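Side-chain contacts in Lys-gingipain catalytic subunit (Porphyromonas gingivalis, PDB 6I9A), which cleaves proteins after lysine as a calcium-binding cysteine peptidase of family C25, a possible virulence factor in periodontal disease: residues P170-K173 with Y174-Y178; T324-S327 with I328-A331; Y180-H184 with G185-V189; G199-S202 with H203-T206; A335-H338 with A339-G343. One frame throughout, in Å; residues are numbered along the deposited sequence.

Interaction 1: residues P170-K173 with Y174-Y178; sequences PTIK and YGMQY. With NA (sodium ion), chain F.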
loop_
_atom_site.group_PDB
_atom_site.type_symbol
_atom_site.label_atom_id
_atom_site.label_comp_id
_atom_site.label_asym_id
_atom_site.label_seq_id
_atom_site.Cartn_x
_atom_site.Cartn_y
_atom_site.Cartn_z
ATOM N N PRO A 170 -8.002 23.151 -3.766
ATOM C CA PRO A 170 -6.852 23.353 -2.859
ATOM C C PRO A 170 -6.094 22.055 -2.584
ATOM O O PRO A 170 -4.873 22.071 -2.470
ATOM C CB PRO A 170 -7.487 23.968 -1.581
ATOM C CG PRO A 170 -8.742 24.663 -2.115
ATOM C CD PRO A 170 -9.233 23.817 -3.251
ATOM N N THR A 171 -6.822 20.915 -2.469
ATOM C CA THR A 171 -6.140 19.621 -2.229
ATOM C C THR A 171 -5.172 19.307 -3.372
ATOM O O THR A 171 -3.971 19.055 -3.140
ATOM C CB THR A 171 -7.162 18.502 -2.132
ATOM O OG1 THR A 171 -8.019 18.697 -0.992
ATOM C CG2 THR A 171 -6.477 17.136 -1.977
ATOM N N ILE A 172 -5.693 19.309 -4.612
ATOM C CA ILE A 172 -4.845 18.899 -5.747
ATOM C C ILE A 172 -3.748 19.934 -5.983
ATOM O O ILE A 172 -2.602 19.560 -6.283
ATOM C CB ILE A 172 -5.756 18.704 -6.988
ATOM C CG1 ILE A 172 -6.781 17.579 -6.773
ATOM C CG2 ILE A 172 -4.911 18.476 -8.266
ATOM C CD1 ILE A 172 -6.255 16.260 -6.358
ATOM N N LYS A 173 -4.047 21.224 -5.805
ATOM C CA LYS A 173 -3.029 22.264 -5.972
ATOM C C LYS A 173 -1.904 22.106 -4.968
ATOM O O LYS A 173 -0.742 22.381 -5.293
ATOM C CB LYS A 173 -3.642 23.659 -5.913
ATOM C CG LYS A 173 -4.525 23.974 -7.128
ATOM C CD LYS A 173 -5.223 25.344 -6.970
ATOM C CE LYS A 173 -5.916 25.741 -8.267
ATOM N NZ LYS A 173 -6.552 27.077 -8.123
ATOM N N TYR A 174 -2.200 21.722 -3.721
ATOM C CA TYR A 174 -1.147 21.495 -2.717
ATOM C C TYR A 174 -0.243 20.343 -3.178
ATOM O O TYR A 174 0.970 20.469 -3.183
ATOM C CB TYR A 174 -1.833 21.144 -1.365
ATOM C CG TYR A 174 -0.855 20.872 -0.247
ATOM C CD1 TYR A 174 -0.493 21.880 0.658
ATOM C CD2 TYR A 174 -0.298 19.609 -0.078
ATOM C CE1 TYR A 174 0.360 21.620 1.723
ATOM C CE2 TYR A 174 0.581 19.339 0.979
ATOM C CZ TYR A 174 0.905 20.350 1.861
ATOM O OH TYR A 174 1.741 20.142 2.921
ATOM N N GLY A 175 -0.856 19.233 -3.604
ATOM C CA GLY A 175 -0.075 18.114 -4.134
ATOM C C GLY A 175 0.863 18.516 -5.272
ATOM O O GLY A 175 2.045 18.117 -5.301
ATOM N N MET A 176 0.344 19.268 -6.211
ATOM C CA MET A 176 1.152 19.730 -7.342
ATOM C C MET A 176 2.220 20.740 -6.962
ATOM O O MET A 176 3.333 20.696 -7.490
ATOM C CB MET A 176 0.254 20.327 -8.452
ATOM C CG MET A 176 -0.687 19.306 -9.051
ATOM S SD MET A 176 -1.590 19.893 -10.469
ATOM C CE MET A 176 -2.479 21.177 -9.794
ATOM N N GLN A 177 1.917 21.655 -6.041
ATOM C CA GLN A 177 2.883 22.658 -5.658
ATOM C C GLN A 177 4.087 21.988 -5.070
ATOM O O GLN A 177 5.222 22.365 -5.372
ATOM C CB GLN A 177 2.272 23.629 -4.630
ATOM C CG GLN A 177 3.317 24.570 -4.075
ATOM C CD GLN A 177 2.765 25.679 -3.260
ATOM O OE1 GLN A 177 1.549 25.861 -3.155
ATOM N NE2 GLN A 177 3.668 26.484 -2.726
ATOM N N TYR A 178 3.866 21.056 -4.105
ATOM C CA TYR A 178 4.990 20.553 -3.355
ATOM C C TYR A 178 5.615 19.289 -3.905
ATOM O O TYR A 178 6.812 19.094 -3.616
ATOM C CB TYR A 178 4.532 20.328 -1.896
ATOM C CG TYR A 178 4.276 21.662 -1.224
ATOM C CD1 TYR A 178 5.325 22.550 -0.973
ATOM C CD2 TYR A 178 2.971 22.093 -0.929
ATOM C CE1 TYR A 178 5.089 23.810 -0.449
ATOM C CE2 TYR A 178 2.740 23.332 -0.340
ATOM C CZ TYR A 178 3.805 24.188 -0.114
ATOM O OH TYR A 178 3.559 25.383 0.525
HETATM NA NA NA F . 0.863 19.477 5.177
HETATM O O HOH W 1 2.954 20.175 6.233
#
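Ile172 lays its CG2 methyl against the methyl end of Met176, one turn further along helix 163-178, with CG2 to CE at 3.9 Å. The two chains meet at a slant; Met176 leaves the backbone extended and then folds over at its last torsion (chi3 -62°), which swings CE back over Ile172. A branched, stiff partner and a long, flexible one suit such a place, since the methionine can follow the surface the isoleucine offers. Beneath them Met176 N donates to Ile172 O at 3.0 Å, and Gly175 N donates to Thr171 O at 3.2 Å, so the ladder of the alpha-helix runs on unbroken. Pro170, which has no N-H to give to the preceding turn, marks a kink, yet its carbonyl O takes up Tyr174 N at 3.0 Å.

Tyr174 serves another purpose. With CG anti to the backbone N (chi1 179°) its ring points off the helix, and CD2 of Tyr178 rests 3.7 Å above the centre of one ring face. Its OH reaches a sodium ion at 2.5 Å, where water 1 is a further ligand at 2.4 Å. Asp314, Val293, Thr308 and Ser309 complete the site, tying this helix to more distant parts of the chain.

Helix 163-178 is the connecting helix of a beta-alpha-beta unit between strands 152-157 and 188-192. Ile172 and Met176 pack on Leu155 of the first strand, while Thr171 and Tyr174 face Tyr313 of helix 312-317, and Thr171 also meets helix 285-293.

Interaction 2: residues T324-S327 with I328-A331; sequences TVNS and IMWA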
loop_
_atom_site.group_PDB
_atom_site.type_symbol
_atom_site.label_atom_id
_atom_site.label_comp_id
_atom_site.label_asym_id
_atom_site.label_seq_id
_atom_site.Cartn_x
_atom_site.Cartn_y
_atom_site.Cartn_z
ATOM N N THR A 324 5.466 2.862 1.991
ATOM C CA THR A 324 4.581 1.806 1.494
ATOM C C THR A 324 3.225 2.377 1.119
ATOM O O THR A 324 2.825 3.442 1.595
ATOM C CB THR A 324 4.443 0.704 2.520
ATOM O OG1 THR A 324 3.808 1.223 3.700
ATOM C CG2 THR A 324 5.752 -0.003 2.798
ATOM N N VAL A 325 2.459 1.595 0.401
ATOM C CA VAL A 325 1.049 1.937 0.109
ATOM C C VAL A 325 0.272 2.065 1.431
ATOM O O VAL A 325 -0.428 3.056 1.667
ATOM C CB VAL A 325 0.400 0.860 -0.789
ATOM C CG1 VAL A 325 -1.114 1.088 -0.869
ATOM C CG2 VAL A 325 1.004 0.895 -2.200
ATOM N N ASN A 326 0.411 1.066 2.335
ATOM C CA ASN A 326 -0.333 1.182 3.599
ATOM C C ASN A 326 0.045 2.453 4.318
ATOM O O ASN A 326 -0.830 3.073 4.948
ATOM C CB ASN A 326 -0.051 -0.009 4.527
ATOM C CG ASN A 326 -1.136 -1.053 4.421
ATOM O OD1 ASN A 326 -1.017 -2.048 3.688
ATOM N ND2 ASN A 326 -2.234 -0.858 5.157
ATOM N N SER A 327 1.321 2.864 4.312
ATOM C CA SER A 327 1.723 4.043 5.068
ATOM C C SER A 327 1.081 5.316 4.522
ATOM O O SER A 327 0.943 6.284 5.274
ATOM C CB SER A 327 3.243 4.166 5.132
ATOM O OG SER A 327 3.788 4.581 3.889
ATOM N N ILE A 328 0.744 5.374 3.238
ATOM C CA ILE A 328 0.075 6.589 2.668
ATOM C C ILE A 328 -1.281 6.721 3.354
ATOM O O ILE A 328 -1.679 7.813 3.795
ATOM C CB ILE A 328 -0.048 6.486 1.142
ATOM C CG1 ILE A 328 1.347 6.413 0.498
ATOM C CG2 ILE A 328 -0.862 7.638 0.593
ATOM C CD1 ILE A 328 1.309 6.125 -0.989
ATOM N N MET A 329 -2.029 5.592 3.435
ATOM C CA MET A 329 -3.347 5.597 4.094
ATOM C C MET A 329 -3.222 5.936 5.583
ATOM O O MET A 329 -4.004 6.705 6.116
ATOM C CB MET A 329 -4.001 4.231 3.878
ATOM C CG MET A 329 -5.397 4.133 4.488
ATOM S SD MET A 329 -6.197 2.566 4.145
ATOM C CE MET A 329 -5.476 1.503 5.404
ATOM N N TRP A 330 -2.199 5.363 6.229
ATOM C CA TRP A 330 -1.932 5.589 7.649
ATOM C C TRP A 330 -1.725 7.082 7.889
ATOM O O TRP A 330 -2.304 7.664 8.801
ATOM C CB TRP A 330 -0.661 4.810 8.015
ATOM C CG TRP A 330 -0.373 4.840 9.483
ATOM C CD1 TRP A 330 0.360 5.767 10.155
ATOM C CD2 TRP A 330 -0.750 3.851 10.429
ATOM N NE1 TRP A 330 0.435 5.411 11.506
ATOM C CE2 TRP A 330 -0.234 4.239 11.683
ATOM C CE3 TRP A 330 -1.492 2.684 10.332
ATOM C CZ2 TRP A 330 -0.446 3.466 12.846
ATOM C CZ3 TRP A 330 -1.698 1.929 11.460
ATOM C CH2 TRP A 330 -1.186 2.326 12.691
ATOM N N ALA A 331 -0.871 7.731 7.089
ATOM C CA ALA A 331 -0.580 9.162 7.238
ATOM C C ALA A 331 -1.857 9.989 7.071
ATOM O O ALA A 331 -2.071 10.960 7.806
ATOM C CB ALA A 331 0.475 9.577 6.207
#
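Met329, whose first two torsions are both extended (chi1 -178°) and whose end turns at chi3 (82°), brings CE to 4.0 Å from ND2 of Asn326, and the two side chains run side by side. They belong to the first turns of helix 325-342, which opens with Thr324 as N-cap. Thr324 OG1 accepts from Ser327 N at 3.0 Å, a capping bond for an amide that has no earlier carbonyl of the helix to use. Ser327 answers in the other direction: its OG, set between backbone N and carbonyl carbon (chi1 74°), donates to Thr324 O at 2.7 Å. That carbonyl also takes Ile328 N at 3.3 Å, so two donors grip it. Small hydroxyl residues suit this start, because they bond to the backbone without needing any reach.

The turn is buried between sheets. Asn326 ND2 bonds to Thr118 O in strand 117-121, while Val325 and Met329 pack on Ile277 and Val359 of the mixed sheet. Trp330 sends its indole away from the turn, edge-to-face with Trp354 and Tyr117, and NE1 finds His6 O. Its backbone stays in the helix, with Trp330 N donating to Asn326 O at 3.0 Å. On the flank of the doubly held carbonyl, Ile328 CG1 lies 3.5 Å from Thr324 O.

Interaction 3: residues Y180-H184 with G185-V189; sequences YNQEH and GYTDV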
loop_
_atom_site.group_PDB
_atom_site.type_symbol
_atom_site.label_atom_id
_atom_site.label_comp_id
_atom_site.label_asym_id
_atom_site.label_seq_id
_atom_site.Cartn_x
_atom_site.Cartn_y
_atom_site.Cartn_z
ATOM N N TYR A 180 3.973 16.678 -6.855
ATOM C CA TYR A 180 3.685 16.165 -8.205
ATOM C C TYR A 180 3.999 17.238 -9.223
ATOM O O TYR A 180 3.133 17.991 -9.680
ATOM C CB TYR A 180 2.219 15.693 -8.274
ATOM C CG TYR A 180 1.964 14.537 -7.329
ATOM C CD1 TYR A 180 2.497 13.276 -7.586
ATOM C CD2 TYR A 180 1.157 14.693 -6.204
ATOM C CE1 TYR A 180 2.298 12.208 -6.703
ATOM C CE2 TYR A 180 0.941 13.629 -5.322
ATOM C CZ TYR A 180 1.517 12.398 -5.569
ATOM O OH TYR A 180 1.360 11.341 -4.689
ATOM N N ASN A 181 5.304 17.331 -9.499
ATOM C CA ASN A 181 5.807 18.400 -10.352
ATOM C C ASN A 181 7.145 18.017 -10.990
ATOM O O ASN A 181 7.745 16.994 -10.637
ATOM C CB ASN A 181 5.894 19.726 -9.546
ATOM C CG ASN A 181 6.811 19.637 -8.368
ATOM O OD1 ASN A 181 7.918 19.088 -8.412
ATOM N ND2 ASN A 181 6.355 20.171 -7.239
ATOM N N GLN A 182 7.595 18.854 -11.922
ATOM C CA GLN A 182 8.808 18.538 -12.676
ATOM C C GLN A 182 10.041 18.516 -11.782
ATOM O O GLN A 182 10.967 17.720 -12.033
ATOM C CB GLN A 182 9.005 19.519 -13.837
ATOM C CG GLN A 182 10.239 19.179 -14.724
ATOM C CD GLN A 182 10.215 17.768 -15.345
ATOM O OE1 GLN A 182 9.647 17.557 -16.439
ATOM N NE2 GLN A 182 10.867 16.767 -14.698
ATOM N N GLU A 183 10.045 19.307 -10.709
ATOM C CA GLU A 183 11.199 19.373 -9.798
ATOM C C GLU A 183 11.376 18.062 -9.047
ATOM O O GLU A 183 12.485 17.767 -8.574
ATOM C CB GLU A 183 11.030 20.557 -8.810
ATOM C CG GLU A 183 11.071 21.916 -9.524
ATOM C CD GLU A 183 9.839 22.410 -10.305
ATOM O OE1 GLU A 183 8.772 21.740 -10.354
ATOM O OE2 GLU A 183 9.942 23.530 -10.848
ATOM N N HIS A 184 10.319 17.217 -8.978
ATOM C CA HIS A 184 10.394 15.881 -8.371
ATOM C C HIS A 184 10.474 14.787 -9.419
ATOM O O HIS A 184 10.417 13.609 -9.087
ATOM C CB HIS A 184 9.194 15.639 -7.436
ATOM C CG HIS A 184 9.310 16.433 -6.167
ATOM N ND1 HIS A 184 9.091 17.791 -6.157
ATOM C CD2 HIS A 184 9.684 16.039 -4.922
ATOM C CE1 HIS A 184 9.315 18.188 -4.895
ATOM N NE2 HIS A 184 9.651 17.172 -4.129
ATOM N N GLY A 185 10.663 15.165 -10.682
ATOM C CA GLY A 185 10.831 14.206 -11.774
ATOM C C GLY A 185 9.601 13.848 -12.564
ATOM O O GLY A 185 9.714 13.018 -13.466
ATOM N N TYR A 186 8.452 14.440 -12.284
ATOM C CA TYR A 186 7.243 14.124 -13.034
ATOM C C TYR A 186 7.170 14.960 -14.285
ATOM O O TYR A 186 7.126 16.205 -14.201
ATOM C CB TYR A 186 5.980 14.340 -12.178
ATOM C CG TYR A 186 5.924 13.338 -11.049
ATOM C CD1 TYR A 186 5.410 12.060 -11.253
ATOM C CD2 TYR A 186 6.302 13.688 -9.756
ATOM C CE1 TYR A 186 5.338 11.128 -10.209
ATOM C CE2 TYR A 186 6.214 12.775 -8.709
ATOM C CZ TYR A 186 5.690 11.511 -8.935
ATOM O OH TYR A 186 5.591 10.630 -7.875
ATOM N N THR A 187 7.207 14.293 -15.431
ATOM C CA THR A 187 7.173 14.962 -16.728
ATOM C C THR A 187 5.768 15.329 -17.158
ATOM O O THR A 187 5.607 16.212 -18.005
ATOM C CB THR A 187 7.782 14.022 -17.811
ATOM O OG1 THR A 187 7.028 12.810 -17.867
ATOM C CG2 THR A 187 9.255 13.697 -17.520
ATOM N N ASP A 188 4.749 14.623 -16.651
ATOM C CA ASP A 188 3.364 14.831 -17.064
ATOM C C ASP A 188 2.464 14.712 -15.856
ATOM O O ASP A 188 2.289 13.616 -15.305
ATOM C CB ASP A 188 2.971 13.803 -18.123
ATOM C CG ASP A 188 3.837 13.880 -19.365
ATOM O OD1 ASP A 188 4.884 13.208 -19.409
ATOM O OD2 ASP A 188 3.518 14.687 -20.264
ATOM N N VAL A 189 1.943 15.833 -15.410
ATOM C CA VAL A 189 1.074 15.903 -14.256
ATOM C C VAL A 189 -0.295 16.247 -14.817
ATOM O O VAL A 189 -0.660 17.425 -14.969
ATOM C CB VAL A 189 1.600 16.867 -13.201
ATOM C CG1 VAL A 189 0.632 16.934 -12.022
ATOM C CG2 VAL A 189 2.992 16.451 -12.729
#
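The loop that leads from helix 163-178 into strand 188-192 is drawn tight by backbone bonds around a short 3-10 segment. Tyr186 N donates to Asn181 O at 3.1 Å, and His184 N reaches the same oxygen from the opposite face of its plane, so that one carbonyl holds both sides of the turn. Gly185 N bonds to Gln182 O at 2.9 Å. Gly185 itself has a positive phi of 95°, which a residue without CB adopts easily as the chain reverses. Asn181 also works through its side chain: OD1 accepts from His184 ND1 at 2.9 Å, with the oxygen in the plane of the imidazole, which fixes the rotation of that ring.

This turn is the second connection of a beta-alpha-beta unit, and its two tyrosines fasten it to the core. Tyr180 and Tyr186 lie side by side, their ring centroids 5.5 Å apart and their planes inclined at 56°. Tyr180 CD1 sits over one face of the Tyr186 ring, toward its rim, 3.9 Å from CZ. Both rings pack on Val153 of the neighbouring strand, and Tyr180 continues inward to Phe210 and Phe317.

Val189, the beta-branched residue where the strand gets under way, turns its side chain back to the start of the loop, with CG2 at 3.4 Å from Tyr180 O. On the outer side Gln182 bends at chi2 (58°), which folds its amide back against the backbone of Tyr186 and Thr187, OE1 lying 3.6 Å from Thr187 CA.

Interaction 4: residues G199-S202 with H203-T206; sequences GCYS and HLNT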
loop_
_atom_site.group_PDB
_atom_site.type_symbol
_atom_site.label_atom_id
_atom_site.label_comp_id
_atom_site.label_asym_id
_atom_site.label_seq_id
_atom_site.Cartn_x
_atom_site.Cartn_y
_atom_site.Cartn_z
ATOM N N GLY A 199 -12.082 13.766 -21.295
ATOM C CA GLY A 199 -10.856 13.048 -21.618
ATOM C C GLY A 199 -9.943 12.767 -20.440
ATOM O O GLY A 199 -8.872 12.181 -20.625
ATOM N N CYS A 200 -10.361 13.098 -19.222
ATOM C CA CYS A 200 -9.445 12.958 -18.079
ATOM C C CYS A 200 -9.012 11.522 -17.804
ATOM O O CYS A 200 -7.928 11.337 -17.271
ATOM C CB CYS A 200 -10.028 13.584 -16.817
ATOM S SG CYS A 200 -11.574 12.823 -16.241
ATOM N N TYR A 201 -9.821 10.517 -18.133
ATOM C CA TYR A 201 -9.427 9.130 -17.831
ATOM C C TYR A 201 -8.643 8.468 -18.973
ATOM O O TYR A 201 -8.153 7.361 -18.782
ATOM C CB TYR A 201 -10.640 8.297 -17.422
ATOM C CG TYR A 201 -11.263 8.845 -16.137
ATOM C CD1 TYR A 201 -10.516 8.932 -14.957
ATOM C CD2 TYR A 201 -12.602 9.248 -16.101
ATOM C CE1 TYR A 201 -11.079 9.386 -13.776
ATOM C CE2 TYR A 201 -13.169 9.726 -14.926
ATOM C CZ TYR A 201 -12.398 9.789 -13.768
ATOM O OH TYR A 201 -12.934 10.238 -12.584
ATOM N N SER A 202 -8.439 9.173 -20.088
ATOM C CA SER A 202 -7.582 8.626 -21.154
ATOM C C SER A 202 -6.196 8.310 -20.640
ATOM O O SER A 202 -5.532 7.355 -21.082
ATOM C CB SER A 202 -7.453 9.652 -22.280
ATOM O OG SER A 202 -8.662 9.660 -23.010
ATOM N N HIS A 203 -5.734 9.125 -19.679
ATOM C CA HIS A 203 -4.375 9.004 -19.142
ATOM C C HIS A 203 -4.183 7.697 -18.361
ATOM O O HIS A 203 -3.050 7.218 -18.258
ATOM C CB HIS A 203 -4.057 10.223 -18.263
ATOM C CG HIS A 203 -4.384 11.515 -18.955
ATOM N ND1 HIS A 203 -3.765 11.901 -20.124
ATOM C CD2 HIS A 203 -5.273 12.471 -18.606
ATOM C CE1 HIS A 203 -4.300 13.071 -20.445
ATOM N NE2 HIS A 203 -5.215 13.449 -19.561
ATOM N N LEU A 204 -5.277 7.086 -17.878
ATOM C CA LEU A 204 -5.119 5.783 -17.238
ATOM C C LEU A 204 -4.717 4.719 -18.233
ATOM O O LEU A 204 -4.021 3.775 -17.872
ATOM C CB LEU A 204 -6.451 5.349 -16.608
ATOM C CG LEU A 204 -6.988 6.239 -15.460
ATOM C CD1 LEU A 204 -8.274 5.637 -14.948
ATOM C CD2 LEU A 204 -5.964 6.368 -14.313
ATOM N N ASN A 205 -5.094 4.904 -19.504
ATOM C CA ASN A 205 -4.725 3.971 -20.560
ATOM C C ASN A 205 -3.312 4.197 -21.033
ATOM O O ASN A 205 -2.554 3.236 -21.226
ATOM C CB ASN A 205 -5.667 4.147 -21.745
ATOM C CG ASN A 205 -7.045 3.680 -21.481
ATOM O OD1 ASN A 205 -7.263 2.640 -20.846
ATOM N ND2 ASN A 205 -8.014 4.442 -21.954
ATOM N N THR A 206 -2.926 5.462 -21.257
ATOM C CA THR A 206 -1.614 5.738 -21.838
ATOM C C THR A 206 -0.500 5.537 -20.829
ATOM O O THR A 206 0.622 5.190 -21.230
ATOM C CB THR A 206 -1.554 7.135 -22.457
ATOM O OG1 THR A 206 -1.838 8.079 -21.430
ATOM C CG2 THR A 206 -2.539 7.309 -23.615
HETATM O O HOH W 2 -9.211 6.764 -23.479
#
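Tyr201 and Leu204 lie side by side and point the same way, CD1 of the ring meeting CD1 of the leucine at 4.0 Å. The backbone joins them too, for Leu204 N donates to Tyr201 O at 3.0 Å. Ser202 O is gripped twice, by Asn205 N at 2.9 Å and by Thr206 N at 3.2 Å. Together these bonds wind up the short helix that ends at Thr206.

On the other flank His203 turns its imidazole back toward the Gly199-Ser202 turn, CG anti to the carbonyl carbon (chi1 -49°), and CD2 comes to 3.2 Å from Cys200 O. That turn is of type I and presents the carbonyl, and Gly199, with its positive phi, suits the approach to it. Cys200 folds its sulfur over Tyr201, SG standing 3.6 Å above the centre of the ring.

Farther out, Tyr201 OH bonds to Pro225 O, His203 NE2 to Tyr192 OH and Asn205 OD1 to Thr236 N, while the His203 ring stacks on Tyr190. Leu204 packs on Leu154, Ala211 and Leu227, so the helix is seated on strands 152-157, 210-214 and 226-228.

The chemistry is thus divided: the Tyr201 ring and Leu204 supply the apolar side turned to the strands, and histidine and asparagine hold the flanks by polar ends. Cys200 is not the nucleophile of the enzyme, which is Cys249; its sulfur packs on the Tyr201 ring and probably gains from lying against an aromatic face.

Interaction 5: residues A335-H338 with A339-G343; sequences AATH and AGNIG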
loop_
_atom_site.group_PDB
_atom_site.type_symbol
_atom_site.label_atom_id
_atom_site.label_comp_id
_atom_site.label_asym_id
_atom_site.label_seq_id
_atom_site.Cartn_x
_atom_site.Cartn_y
_atom_site.Cartn_z
ATOM N N ALA A 335 -3.526 12.421 9.938
ATOM C CA ALA A 335 -3.850 13.840 9.778
ATOM C C ALA A 335 -5.310 14.106 10.173
ATOM O O ALA A 335 -5.585 15.129 10.832
ATOM C CB ALA A 335 -3.598 14.255 8.326
ATOM N N ALA A 336 -6.242 13.226 9.770
ATOM C CA ALA A 336 -7.627 13.430 10.162
ATOM C C ALA A 336 -7.758 13.348 11.694
ATOM O O ALA A 336 -8.599 14.034 12.292
ATOM C CB ALA A 336 -8.496 12.376 9.496
ATOM N N THR A 337 -6.930 12.483 12.339
ATOM C CA THR A 337 -6.978 12.355 13.787
ATOM C C THR A 337 -6.391 13.608 14.418
ATOM O O THR A 337 -6.956 14.152 15.407
ATOM C CB THR A 337 -6.173 11.102 14.207
ATOM O OG1 THR A 337 -6.724 9.949 13.536
ATOM C CG2 THR A 337 -6.294 10.845 15.694
ATOM N N HIS A 338 -5.250 14.078 13.926
ATOM C CA HIS A 338 -4.605 15.257 14.471
ATOM C C HIS A 338 -5.527 16.459 14.389
ATOM O O HIS A 338 -5.575 17.284 15.324
ATOM C CB HIS A 338 -3.280 15.535 13.711
ATOM C CG HIS A 338 -2.457 16.597 14.312
ATOM N ND1 HIS A 338 -1.957 16.473 15.584
ATOM C CD2 HIS A 338 -2.033 17.761 13.773
ATOM C CE1 HIS A 338 -1.221 17.561 15.786
ATOM N NE2 HIS A 338 -1.240 18.359 14.703
ATOM N N ALA A 339 -6.283 16.605 13.286
ATOM C CA ALA A 339 -7.227 17.717 13.128
ATOM C C ALA A 339 -8.199 17.772 14.302
ATOM O O ALA A 339 -8.471 18.832 14.858
ATOM C CB ALA A 339 -7.956 17.557 11.800
ATOM N N GLY A 340 -8.725 16.593 14.699
ATOM C CA GLY A 340 -9.614 16.542 15.863
ATOM C C GLY A 340 -8.880 16.935 17.140
ATOM O O GLY A 340 -9.400 17.670 17.989
ATOM N N ASN A 341 -7.649 16.453 17.298
ATOM C CA ASN A 341 -6.881 16.721 18.517
ATOM C C ASN A 341 -6.537 18.174 18.708
ATOM O O ASN A 341 -6.394 18.629 19.846
ATOM C CB ASN A 341 -5.571 15.937 18.515
ATOM C CG ASN A 341 -5.758 14.467 18.694
ATOM O OD1 ASN A 341 -6.835 14.007 19.102
ATOM N ND2 ASN A 341 -4.767 13.661 18.320
ATOM N N ILE A 342 -6.440 18.925 17.620
ATOM C CA ILE A 342 -6.024 20.335 17.714
ATOM C C ILE A 342 -7.248 21.268 17.614
ATOM O O ILE A 342 -7.059 22.483 17.706
ATOM C CB ILE A 342 -4.898 20.719 16.717
ATOM C CG1 ILE A 342 -5.410 20.712 15.277
ATOM C CG2 ILE A 342 -3.689 19.810 16.938
ATOM C CD1 ILE A 342 -4.316 21.164 14.243
ATOM N N GLY A 343 -8.437 20.709 17.453
ATOM C CA GLY A 343 -9.657 21.529 17.475
ATOM C C GLY A 343 -10.093 22.073 16.139
ATOM O O GLY A 343 -10.910 22.985 16.092
HETATM O O HOH W 3 -2.183 14.960 17.823
#
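His338 presents one ring face to Ile342, whose CG2 stands over it in a CH-pi contact, 3.8 Å from the centroid and 23° off the normal. A chi1 near 180° (-172°) carries the imidazole to this position, and the two side chains meet at an angle, with the methyl shifted toward CE1 at 3.5 Å. A flat imidazole and a branched aliphatic fit well here, because the ring can offer its face to carbon and its edge to water. At that edge, in the ring plane, water 3 lies 2.7 Å from ND1. The same water accepts from Asn341 ND2 at 2.9 Å.

All this happens at the C-terminal end of helix 325-342, where Gly343 closes a Schellman motif. Its positive phi turns the chain out of the helix while Gly343 N bonds back to Gly340 O at 3.2 Å. Just before it, Ile342 N still donates to His338 O, one turn back.

Thr337 and Asn341 run side by side on a neighbouring flank, CG2 facing ND2 at 4.1 Å. Thr337 OG1 bonds to Asn333 O and Trp354 NE1, and the His338 ring also meets Tyr3 of helix 2-5.

Interactions 1 and 3 share one beta-alpha-beta unit and touch: Gly175 O probably accepts from Tyr180 N, and Met176 packs on Val189, so helix and return loop are fastened together. Interaction 4 follows strand 188-192 in the chain but touches neither. Interactions 2 and 5 stand at the two ends of helix 325-342, centres about 17 Å apart: a buried start capped by the Thr324 hydroxyl, and a more exposed finish capped by glycine and bridged by water. Interaction 1 is also mostly buried and alone of the five binds a metal ion, whereas interactions 3 and 4 are partly buried, pairing inward-facing aromatic and aliphatic groups with polar outer ones.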